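Local coordinates for ALDH21) (Physcomitrella patens subsp. patens, PDB 5MZ5), which oxidises succinic semialdehyde to succinate with NADP+ as the electron acceptor, as a member of the aldehyde dehydrogenase family, at residues N289-Y297 against Y425-C435; Y40-P48 against L219-H229. All coordinates share one frame; numbering follows the deposited sequence.

Contact 1 of 2, residues N289-Y297 against Y425-C435; sequences NAPCIVDDY and YSDFKEAVKEC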
loop_
_atom_site.group_PDB
_atom_site.type_symbol
_atom_site.label_atom_id
_atom_site.label_comp_id
_atom_site.label_asym_id
_atom_site.label_seq_id
_atom_site.Cartn_x
_atom_site.Cartn_y
_atom_site.Cartn_z
ATOM N N ASN A 289 -18.714 -24.893 -9.274
ATOM C CA ASN A 289 -19.551 -25.310 -10.415
ATOM C C ASN A 289 -19.411 -24.143 -11.391
ATOM O O ASN A 289 -20.346 -23.362 -11.611
ATOM C CB ASN A 289 -21.001 -25.569 -9.976
ATOM C CG ASN A 289 -21.961 -26.013 -11.052
ATOM O OD1 ASN A 289 -21.700 -25.925 -12.266
ATOM N ND2 ASN A 289 -23.108 -26.496 -10.619
ATOM N N ALA A 290 -18.176 -24.007 -11.913
ATOM C CA ALA A 290 -17.746 -22.903 -12.751
ATOM C C ALA A 290 -18.404 -22.805 -14.130
ATOM O O ALA A 290 -18.314 -23.718 -14.960
ATOM C CB ALA A 290 -16.237 -22.911 -12.900
ATOM N N PRO A 291 -19.018 -21.631 -14.392
ATOM C CA PRO A 291 -19.604 -21.386 -15.713
ATOM C C PRO A 291 -18.659 -20.562 -16.625
ATOM O O PRO A 291 -17.737 -19.895 -16.158
ATOM C CB PRO A 291 -20.854 -20.585 -15.367
ATOM C CG PRO A 291 -20.446 -19.791 -14.138
ATOM C CD PRO A 291 -19.279 -20.502 -13.480
ATOM N N CYS A 292 -18.931 -20.567 -17.926
ATOM C CA CYS A 292 -18.200 -19.740 -18.885
ATOM C C CYS A 292 -19.184 -19.192 -19.897
ATOM O O CYS A 292 -20.003 -19.946 -20.410
ATOM C CB CYS A 292 -17.062 -20.504 -19.569
ATOM S SG CYS A 292 -15.982 -19.473 -20.609
ATOM N N ILE A 293 -19.102 -17.880 -20.165
ATOM C CA ILE A 293 -19.887 -17.191 -21.181
ATOM C C ILE A 293 -19.013 -17.040 -22.439
ATOM O O ILE A 293 -17.876 -16.596 -22.339
ATOM C CB ILE A 293 -20.405 -15.807 -20.696
ATOM C CG1 ILE A 293 -21.422 -15.964 -19.552
ATOM C CG2 ILE A 293 -21.018 -15.003 -21.872
ATOM C CD1 ILE A 293 -21.975 -14.655 -18.956
ATOM N N VAL A 294 -19.548 -17.418 -23.603
ATOM C CA VAL A 294 -18.894 -17.229 -24.892
ATOM C C VAL A 294 -19.786 -16.245 -25.663
ATOM O O VAL A 294 -20.825 -16.635 -26.179
ATOM C CB VAL A 294 -18.598 -18.555 -25.666
ATOM C CG1 VAL A 294 -18.038 -18.276 -27.074
ATOM C CG2 VAL A 294 -17.639 -19.431 -24.876
ATOM N N ASP A 295 -19.410 -14.950 -25.657
ATOM C CA ASP A 295 -20.156 -13.901 -26.364
ATOM C C ASP A 295 -19.427 -13.434 -27.624
ATOM O O ASP A 295 -19.982 -12.683 -28.412
ATOM C CB ASP A 295 -20.486 -12.714 -25.423
ATOM C CG ASP A 295 -21.700 -11.898 -25.856
ATOM O OD1 ASP A 295 -22.827 -12.441 -25.836
ATOM O OD2 ASP A 295 -21.530 -10.710 -26.172
ATOM N N ASP A 296 -18.190 -13.907 -27.816
ATOM C CA ASP A 296 -17.287 -13.600 -28.930
ATOM C C ASP A 296 -16.184 -14.658 -28.977
ATOM O O ASP A 296 -16.026 -15.425 -28.026
ATOM C CB ASP A 296 -16.616 -12.206 -28.725
ATOM C CG ASP A 296 -17.391 -11.010 -29.249
ATOM O OD1 ASP A 296 -17.789 -11.028 -30.440
ATOM O OD2 ASP A 296 -17.541 -10.031 -28.498
ATOM N N TYR A 297 -15.398 -14.673 -30.068
ATOM C CA TYR A 297 -14.230 -15.545 -30.230
ATOM C C TYR A 297 -13.035 -14.633 -30.014
ATOM O O TYR A 297 -12.898 -13.633 -30.726
ATOM C CB TYR A 297 -14.169 -16.184 -31.633
ATOM C CG TYR A 297 -15.406 -16.936 -32.067
ATOM C CD1 TYR A 297 -16.211 -17.596 -31.139
ATOM C CD2 TYR A 297 -15.730 -17.058 -33.416
ATOM C CE1 TYR A 297 -17.355 -18.282 -31.536
ATOM C CE2 TYR A 297 -16.858 -17.766 -33.828
ATOM C CZ TYR A 297 -17.664 -18.383 -32.883
ATOM O OH TYR A 297 -18.775 -19.083 -33.275
ATOM N N TYR A 425 -27.944 -18.951 -25.026
ATOM C CA TYR A 425 -28.595 -17.773 -24.460
ATOM C C TYR A 425 -28.779 -16.724 -25.557
ATOM O O TYR A 425 -28.066 -16.753 -26.570
ATOM C CB TYR A 425 -27.850 -17.213 -23.209
ATOM C CG TYR A 425 -26.540 -16.531 -23.533
ATOM C CD1 TYR A 425 -26.504 -15.195 -23.918
ATOM C CD2 TYR A 425 -25.334 -17.220 -23.445
ATOM C CE1 TYR A 425 -25.305 -14.570 -24.244
ATOM C CE2 TYR A 425 -24.121 -16.594 -23.726
ATOM C CZ TYR A 425 -24.113 -15.269 -24.128
ATOM O OH TYR A 425 -22.930 -14.674 -24.468
ATOM N N SER A 426 -29.727 -15.803 -25.344
ATOM C CA SER A 426 -29.996 -14.707 -26.278
ATOM C C SER A 426 -29.705 -13.357 -25.623
ATOM O O SER A 426 -29.383 -12.397 -26.330
ATOM C CB SER A 426 -31.443 -14.750 -26.769
ATOM O OG SER A 426 -32.361 -14.805 -25.687
ATOM N N ASP A 427 -29.846 -13.281 -24.283
ATOM C CA ASP A 427 -29.606 -12.057 -23.522
ATOM C C ASP A 427 -28.382 -12.201 -22.605
ATOM O O ASP A 427 -28.328 -13.123 -21.788
ATOM C CB ASP A 427 -30.864 -11.654 -22.731
ATOM C CG ASP A 427 -30.736 -10.313 -22.029
ATOM O OD1 ASP A 427 -30.612 -9.294 -22.725
ATOM O OD2 ASP A 427 -30.758 -10.291 -20.789
ATOM N N PHE A 428 -27.407 -11.287 -22.742
ATOM C CA PHE A 428 -26.171 -11.273 -21.964
ATOM C C PHE A 428 -26.421 -11.161 -20.446
ATOM O O PHE A 428 -25.817 -11.915 -19.686
ATOM C CB PHE A 428 -25.192 -10.178 -22.467
ATOM C CG PHE A 428 -23.920 -10.109 -21.656
ATOM C CD1 PHE A 428 -22.908 -11.043 -21.839
ATOM C CD2 PHE A 428 -23.748 -9.128 -20.681
ATOM C CE1 PHE A 428 -21.743 -10.996 -21.062
ATOM C CE2 PHE A 428 -22.579 -9.077 -19.914
ATOM C CZ PHE A 428 -21.589 -10.015 -20.103
ATOM N N LYS A 429 -27.290 -10.214 -20.016
ATOM C CA LYS A 429 -27.632 -9.997 -18.609
ATOM C C LYS A 429 -28.186 -11.299 -18.000
ATOM O O LYS A 429 -27.844 -11.643 -16.862
ATOM C CB LYS A 429 -28.684 -8.887 -18.476
ATOM C CG LYS A 429 -28.106 -7.495 -18.327
ATOM C CD LYS A 429 -29.210 -6.427 -18.432
ATOM C CE LYS A 429 -29.039 -5.171 -17.591
ATOM N NZ LYS A 429 -28.167 -4.142 -18.225
ATOM N N GLU A 430 -29.010 -12.027 -18.786
ATOM C CA GLU A 430 -29.615 -13.303 -18.406
ATOM C C GLU A 430 -28.575 -14.397 -18.287
ATOM O O GLU A 430 -28.694 -15.233 -17.401
ATOM C CB GLU A 430 -30.732 -13.708 -19.385
ATOM C CG GLU A 430 -32.035 -12.953 -19.165
ATOM C CD GLU A 430 -32.721 -13.140 -17.823
ATOM O OE1 GLU A 430 -32.843 -14.296 -17.356
ATOM O OE2 GLU A 430 -33.155 -12.120 -17.244
ATOM N N ALA A 431 -27.555 -14.393 -19.171
ATOM C CA ALA A 431 -26.457 -15.358 -19.128
ATOM C C ALA A 431 -25.667 -15.176 -17.814
ATOM O O ALA A 431 -25.342 -16.177 -17.178
ATOM C CB ALA A 431 -25.534 -15.182 -20.335
ATOM N N VAL A 432 -25.396 -13.898 -17.400
ATOM C CA VAL A 432 -24.686 -13.559 -16.160
ATOM C C VAL A 432 -25.498 -14.059 -14.948
ATOM O O VAL A 432 -24.935 -14.677 -14.044
ATOM C CB VAL A 432 -24.347 -12.040 -16.055
ATOM C CG1 VAL A 432 -23.718 -11.699 -14.695
ATOM C CG2 VAL A 432 -23.432 -11.596 -17.199
ATOM N N LYS A 433 -26.818 -13.803 -14.962
ATOM C CA LYS A 433 -27.762 -14.237 -13.945
ATOM C C LYS A 433 -27.751 -15.788 -13.840
ATOM O O LYS A 433 -27.737 -16.330 -12.732
ATOM C CB LYS A 433 -29.173 -13.707 -14.269
ATOM C CG LYS A 433 -30.188 -13.964 -13.160
ATOM C CD LYS A 433 -31.582 -13.473 -13.522
ATOM C CE LYS A 433 -32.554 -13.799 -12.421
ATOM N NZ LYS A 433 -33.911 -13.267 -12.720
ATOM N N GLU A 434 -27.691 -16.486 -14.986
ATOM C CA GLU A 434 -27.641 -17.939 -15.001
ATOM C C GLU A 434 -26.297 -18.485 -14.494
ATOM O O GLU A 434 -26.271 -19.540 -13.854
ATOM C CB GLU A 434 -28.028 -18.512 -16.379
ATOM C CG GLU A 434 -28.412 -19.982 -16.345
ATOM C CD GLU A 434 -29.434 -20.441 -15.318
ATOM O OE1 GLU A 434 -30.240 -19.612 -14.834
ATOM O OE2 GLU A 434 -29.446 -21.656 -15.022
ATOM N N CYS A 435 -25.187 -17.759 -14.765
ATOM C CA CYS A 435 -23.852 -18.097 -14.247
ATOM C C CYS A 435 -23.889 -18.108 -12.723
ATOM O O CYS A 435 -23.299 -18.992 -12.102
ATOM C CB CYS A 435 -22.809 -17.104 -14.758
ATOM S SG CYS A 435 -22.289 -17.412 -16.454
#
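Ile293 and Tyr425 meet at about a right angle where strand 290-294 packs against helix 428-435; the axes are 8.9 Å apart and antiparallel within 12°. Ile293 can be traced outward from CB, where its two branches part. CG2, the short one, abuts the phenol end of Tyr425, 3.2 Å from OH. CG1 leads the other way and rests on Cys435, 3.5 Å from SG. At the tip, CD1 lies against the helix, touching Val432 CG2 at 3.8 Å and Ala431 CB at 3.9 Å. Pro291 extends the row, its CG lying 3.6 Å from Cys435 CB.

With CG between backbone N and carbonyl carbon (chi1 72°), the Tyr425 ring takes Ala431 CB over the centre of one face and reaches Asp295. Tyr425 OH donates to Asp295 OD1 at 2.6 Å, meeting the anti side of a carboxylate turned only 13° from the ring plane. The other oxygen, OD2, is salt-bridged to Lys453, so both carboxylate oxygens of this buried acid have a partner. A phenylalanine in place of Tyr425 would probably leave Asp295 OD1 without its donor and the carboxylate freer to turn.

Strands 419-425 and 443-447 belong to the same sheet as 290-294, so the helix joining them forms a beta-alpha-beta crossover over the parallel strands, as expected in the aldehyde dehydrogenase catalytic domain.

Contact 2 of 2, residues Y40-P48 against L219-H229; sequences YNIFLASKP and LSALILGEILH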
loop_
_atom_site.group_PDB
_atom_site.type_symbol
_atom_site.label_atom_id
_atom_site.label_comp_id
_atom_site.label_asym_id
_atom_site.label_seq_id
_atom_site.Cartn_x
_atom_site.Cartn_y
_atom_site.Cartn_z
ATOM N N TYR A 40 8.035 -45.487 2.439
ATOM C CA TYR A 40 8.249 -44.077 2.729
ATOM C C TYR A 40 8.261 -43.875 4.236
ATOM O O TYR A 40 7.816 -44.738 4.992
ATOM C CB TYR A 40 7.119 -43.224 2.108
ATOM C CG TYR A 40 7.272 -42.973 0.625
ATOM C CD1 TYR A 40 6.951 -43.959 -0.308
ATOM C CD2 TYR A 40 7.709 -41.739 0.150
ATOM C CE1 TYR A 40 7.094 -43.735 -1.676
ATOM C CE2 TYR A 40 7.837 -41.496 -1.218
ATOM C CZ TYR A 40 7.533 -42.501 -2.125
ATOM O OH TYR A 40 7.659 -42.286 -3.470
ATOM N N ASN A 41 8.768 -42.729 4.663
ATOM C CA ASN A 41 8.746 -42.330 6.053
ATOM C C ASN A 41 7.735 -41.214 6.191
ATOM O O ASN A 41 7.436 -40.516 5.221
ATOM C CB ASN A 41 10.112 -41.789 6.486
ATOM C CG ASN A 41 11.205 -42.808 6.576
ATOM O OD1 ASN A 41 12.258 -42.651 5.963
ATOM N ND2 ASN A 41 11.028 -43.813 7.414
ATOM N N ILE A 42 7.217 -41.040 7.403
ATOM C CA ILE A 42 6.335 -39.935 7.743
ATOM C C ILE A 42 7.175 -38.984 8.578
ATOM O O ILE A 42 8.258 -39.372 9.037
ATOM C CB ILE A 42 4.979 -40.353 8.373
ATOM C CG1 ILE A 42 5.162 -41.141 9.689
ATOM C CG2 ILE A 42 4.178 -41.149 7.346
ATOM C CD1 ILE A 42 3.879 -41.359 10.541
ATOM N N PHE A 43 6.723 -37.738 8.732
ATOM C CA PHE A 43 7.522 -36.763 9.439
ATOM C C PHE A 43 6.876 -36.333 10.722
ATOM O O PHE A 43 5.774 -35.811 10.724
ATOM C CB PHE A 43 7.896 -35.589 8.503
ATOM C CG PHE A 43 8.838 -36.083 7.423
ATOM C CD1 PHE A 43 10.213 -36.116 7.638
ATOM C CD2 PHE A 43 8.341 -36.616 6.231
ATOM C CE1 PHE A 43 11.077 -36.641 6.668
ATOM C CE2 PHE A 43 9.201 -37.161 5.282
ATOM C CZ PHE A 43 10.564 -37.178 5.511
ATOM N N LEU A 44 7.564 -36.615 11.826
ATOM C CA LEU A 44 7.112 -36.317 13.175
ATOM C C LEU A 44 8.132 -35.409 13.827
ATOM O O LEU A 44 9.268 -35.832 14.078
ATOM C CB LEU A 44 6.911 -37.627 13.964
ATOM C CG LEU A 44 6.595 -37.527 15.465
ATOM C CD1 LEU A 44 5.314 -36.769 15.711
ATOM C CD2 LEU A 44 6.461 -38.910 16.081
ATOM N N ALA A 45 7.726 -34.140 14.080
ATOM C CA ALA A 45 8.563 -33.100 14.683
ATOM C C ALA A 45 9.899 -32.970 13.907
ATOM O O ALA A 45 10.983 -33.038 14.507
ATOM C CB ALA A 45 8.804 -33.410 16.159
ATOM N N SER A 46 9.779 -32.842 12.546
ATOM C CA SER A 46 10.852 -32.674 11.540
ATOM C C SER A 46 11.669 -33.929 11.217
ATOM O O SER A 46 12.594 -33.864 10.399
ATOM C CB SER A 46 11.808 -31.547 11.939
ATOM O OG SER A 46 11.127 -30.416 12.449
ATOM N N LYS A 47 11.349 -35.058 11.862
ATOM C CA LYS A 47 12.149 -36.270 11.723
ATOM C C LYS A 47 11.435 -37.423 11.007
ATOM O O LYS A 47 10.244 -37.649 11.241
ATOM C CB LYS A 47 12.699 -36.715 13.101
ATOM C CG LYS A 47 13.525 -35.623 13.787
ATOM C CD LYS A 47 14.668 -36.178 14.603
ATOM C CE LYS A 47 15.684 -35.129 14.995
ATOM N NZ LYS A 47 16.404 -34.539 13.825
ATOM N N PRO A 48 12.160 -38.162 10.127
ATOM C CA PRO A 48 11.536 -39.306 9.450
ATOM C C PRO A 48 11.291 -40.458 10.429
ATOM O O PRO A 48 12.172 -40.793 11.217
ATOM C CB PRO A 48 12.559 -39.693 8.371
ATOM C CG PRO A 48 13.862 -39.232 8.890
ATOM C CD PRO A 48 13.589 -38.025 9.751
ATOM N N LEU A 219 2.234 -39.076 -0.970
ATOM C CA LEU A 219 3.650 -39.126 -1.324
ATOM C C LEU A 219 4.255 -37.801 -1.705
ATOM O O LEU A 219 5.426 -37.590 -1.408
ATOM C CB LEU A 219 3.923 -40.172 -2.411
ATOM C CG LEU A 219 3.268 -41.536 -2.230
ATOM C CD1 LEU A 219 3.522 -42.381 -3.442
ATOM C CD2 LEU A 219 3.738 -42.237 -0.927
ATOM N N SER A 220 3.474 -36.917 -2.353
ATOM C CA SER A 220 3.906 -35.576 -2.770
ATOM C C SER A 220 4.203 -34.737 -1.544
ATOM O O SER A 220 5.228 -34.036 -1.500
ATOM C CB SER A 220 2.844 -34.902 -3.636
ATOM O OG SER A 220 2.771 -35.551 -4.890
ATOM N N ALA A 221 3.323 -34.846 -0.527
ATOM C CA ALA A 221 3.516 -34.166 0.746
ATOM C C ALA A 221 4.728 -34.740 1.494
ATOM O O ALA A 221 5.461 -33.991 2.133
ATOM C CB ALA A 221 2.277 -34.296 1.597
ATOM N N LEU A 222 4.951 -36.056 1.384
ATOM C CA LEU A 222 6.053 -36.728 2.059
ATOM C C LEU A 222 7.399 -36.387 1.435
ATOM O O LEU A 222 8.391 -36.358 2.152
ATOM C CB LEU A 222 5.820 -38.252 2.168
ATOM C CG LEU A 222 4.645 -38.676 3.095
ATOM C CD1 LEU A 222 4.361 -40.176 2.959
ATOM C CD2 LEU A 222 4.896 -38.277 4.567
ATOM N N ILE A 223 7.419 -36.091 0.114
ATOM C CA ILE A 223 8.596 -35.632 -0.618
ATOM C C ILE A 223 8.945 -34.229 -0.104
ATOM O O ILE A 223 10.118 -33.983 0.173
ATOM C CB ILE A 223 8.430 -35.715 -2.174
ATOM C CG1 ILE A 223 8.402 -37.197 -2.650
ATOM C CG2 ILE A 223 9.540 -34.945 -2.906
ATOM C CD1 ILE A 223 7.884 -37.416 -4.166
ATOM N N LEU A 224 7.929 -33.352 0.123
ATOM C CA LEU A 224 8.190 -32.017 0.698
ATOM C C LEU A 224 8.818 -32.160 2.096
ATOM O O LEU A 224 9.775 -31.454 2.394
ATOM C CB LEU A 224 6.967 -31.072 0.723
ATOM C CG LEU A 224 6.557 -30.435 -0.619
ATOM C CD1 LEU A 224 5.208 -29.706 -0.496
ATOM C CD2 LEU A 224 7.639 -29.466 -1.168
ATOM N N GLY A 225 8.346 -33.155 2.855
ATOM C CA GLY A 225 8.833 -33.539 4.176
ATOM C C GLY A 225 10.288 -33.952 4.160
ATOM O O GLY A 225 11.047 -33.498 5.013
ATOM N N GLU A 226 10.707 -34.757 3.143
ATOM C CA GLU A 226 12.095 -35.199 2.953
ATOM C C GLU A 226 12.988 -33.987 2.700
ATOM O O GLU A 226 14.081 -33.882 3.271
ATOM C CB GLU A 226 12.223 -36.149 1.754
ATOM C CG GLU A 226 11.637 -37.534 1.930
ATOM C CD GLU A 226 11.532 -38.334 0.641
ATOM O OE1 GLU A 226 10.615 -39.181 0.559
ATOM O OE2 GLU A 226 12.345 -38.109 -0.287
ATOM N N ILE A 227 12.519 -33.086 1.822
ATOM C CA ILE A 227 13.215 -31.853 1.464
ATOM C C ILE A 227 13.379 -30.980 2.726
ATOM O O ILE A 227 14.488 -30.581 3.039
ATOM C CB ILE A 227 12.463 -31.122 0.313
ATOM C CG1 ILE A 227 12.560 -31.925 -1.006
ATOM C CG2 ILE A 227 12.942 -29.662 0.159
ATOM C CD1 ILE A 227 11.540 -31.564 -2.077
ATOM N N LEU A 228 12.284 -30.759 3.471
ATOM C CA LEU A 228 12.261 -29.930 4.669
ATOM C C LEU A 228 13.143 -30.442 5.784
ATOM O O LEU A 228 13.775 -29.644 6.465
ATOM C CB LEU A 228 10.814 -29.718 5.162
ATOM C CG LEU A 228 9.914 -28.842 4.302
ATOM C CD1 LEU A 228 8.530 -28.793 4.884
ATOM C CD2 LEU A 228 10.487 -27.433 4.144
ATOM N N HIS A 229 13.207 -31.775 5.948
ATOM C CA HIS A 229 14.019 -32.464 6.948
ATOM C C HIS A 229 15.515 -32.133 6.824
ATOM O O HIS A 229 16.192 -32.027 7.835
ATOM C CB HIS A 229 13.772 -33.991 6.860
ATOM C CG HIS A 229 14.777 -34.813 7.609
ATOM N ND1 HIS A 229 14.890 -34.739 9.000
ATOM C CD2 HIS A 229 15.720 -35.663 7.140
ATOM C CE1 HIS A 229 15.890 -35.545 9.322
ATOM N NE2 HIS A 229 16.415 -36.128 8.242
HETATM O O HOH W 1 9.772 -40.472 3.252
#
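Phe43 and Gly225 mark the middle of a strand-on-helix crossing: strand 42-44 passes helix 219-229 with an axis separation of 8.3 Å and a crossing angle of 50°. The register runs from Ile42 opposite Leu222 to Ser46 opposite His229. Beyond Leu44 the chain reverses through a type I' turn, Leu44 to Lys47, making a tight beta hairpin whose turn reaches the end of the helix segment.

The close approach rests on Gly225. The Phe43 ring lies flat over its backbone, with Gly225 CA 3.9 Å from the ring centroid in a CH-pi contact; a CB modelled on that glycine would fall 2.5 Å from Phe43 CD2, a clash. Farther along the rim, Phe43 CE2 comes within 3.3 Å of Leu222 O.

At the first turn of the helix, Leu219 CD2 stands over the centre of the Tyr40 ring, 3.7 Å from its centroid. Leu222 lies alongside Ile42, the two pointing the same way. A water accepts from Asn41 N at 2.8 Å and donates to Glu226 OE1, while Glu226 OE2 is salt-bridged to Arg114.

His229, with CG anti to the backbone N (chi1 166°), swings its ring to the turn. There ND1 donates to Ser46 O at 2.8 Å, a somewhat bent bond (148°) in the carbonyl plane, and Pro48 CD covers one ring face, 3.6 Å from the centroid.

Around this contact, helices 97-113 and 115-126 pack on other sides of helix 219-229, strand 66-71 adds Val70 beside Leu219 and Leu222, and backbone hydrogen bonds of Phe43 with Ile241 and of Ser46 with Phe239 tie the hairpin to strand 239-241 of the Rossmann-type sheet.

Overall arrangement
From the N terminus, contact 2 closes first: the hairpin at 40-48 is met by helix 219-229 after 170 intervening residues, a loop that includes the NADP+-binding residues Ser186, Trp188, Lys212 and Ser215. The chain then passes Glu285, the predicted active-site residue, before contact 1 opens at 289-297; its loop contains Cys320 and Glu414 and closes at 425-435. The two are in series, neither nested nor crossed. The centres of contact 1 and contact 2 are about 45 Å apart, on opposite sides of the chain's centre, and their nearest atoms about 24 Å. Contact 2 ties the N-terminal hairpin to a helix flanking the Rossmann-type sheet, within the coenzyme-binding part; contact 1 lies inside the catalytic domain.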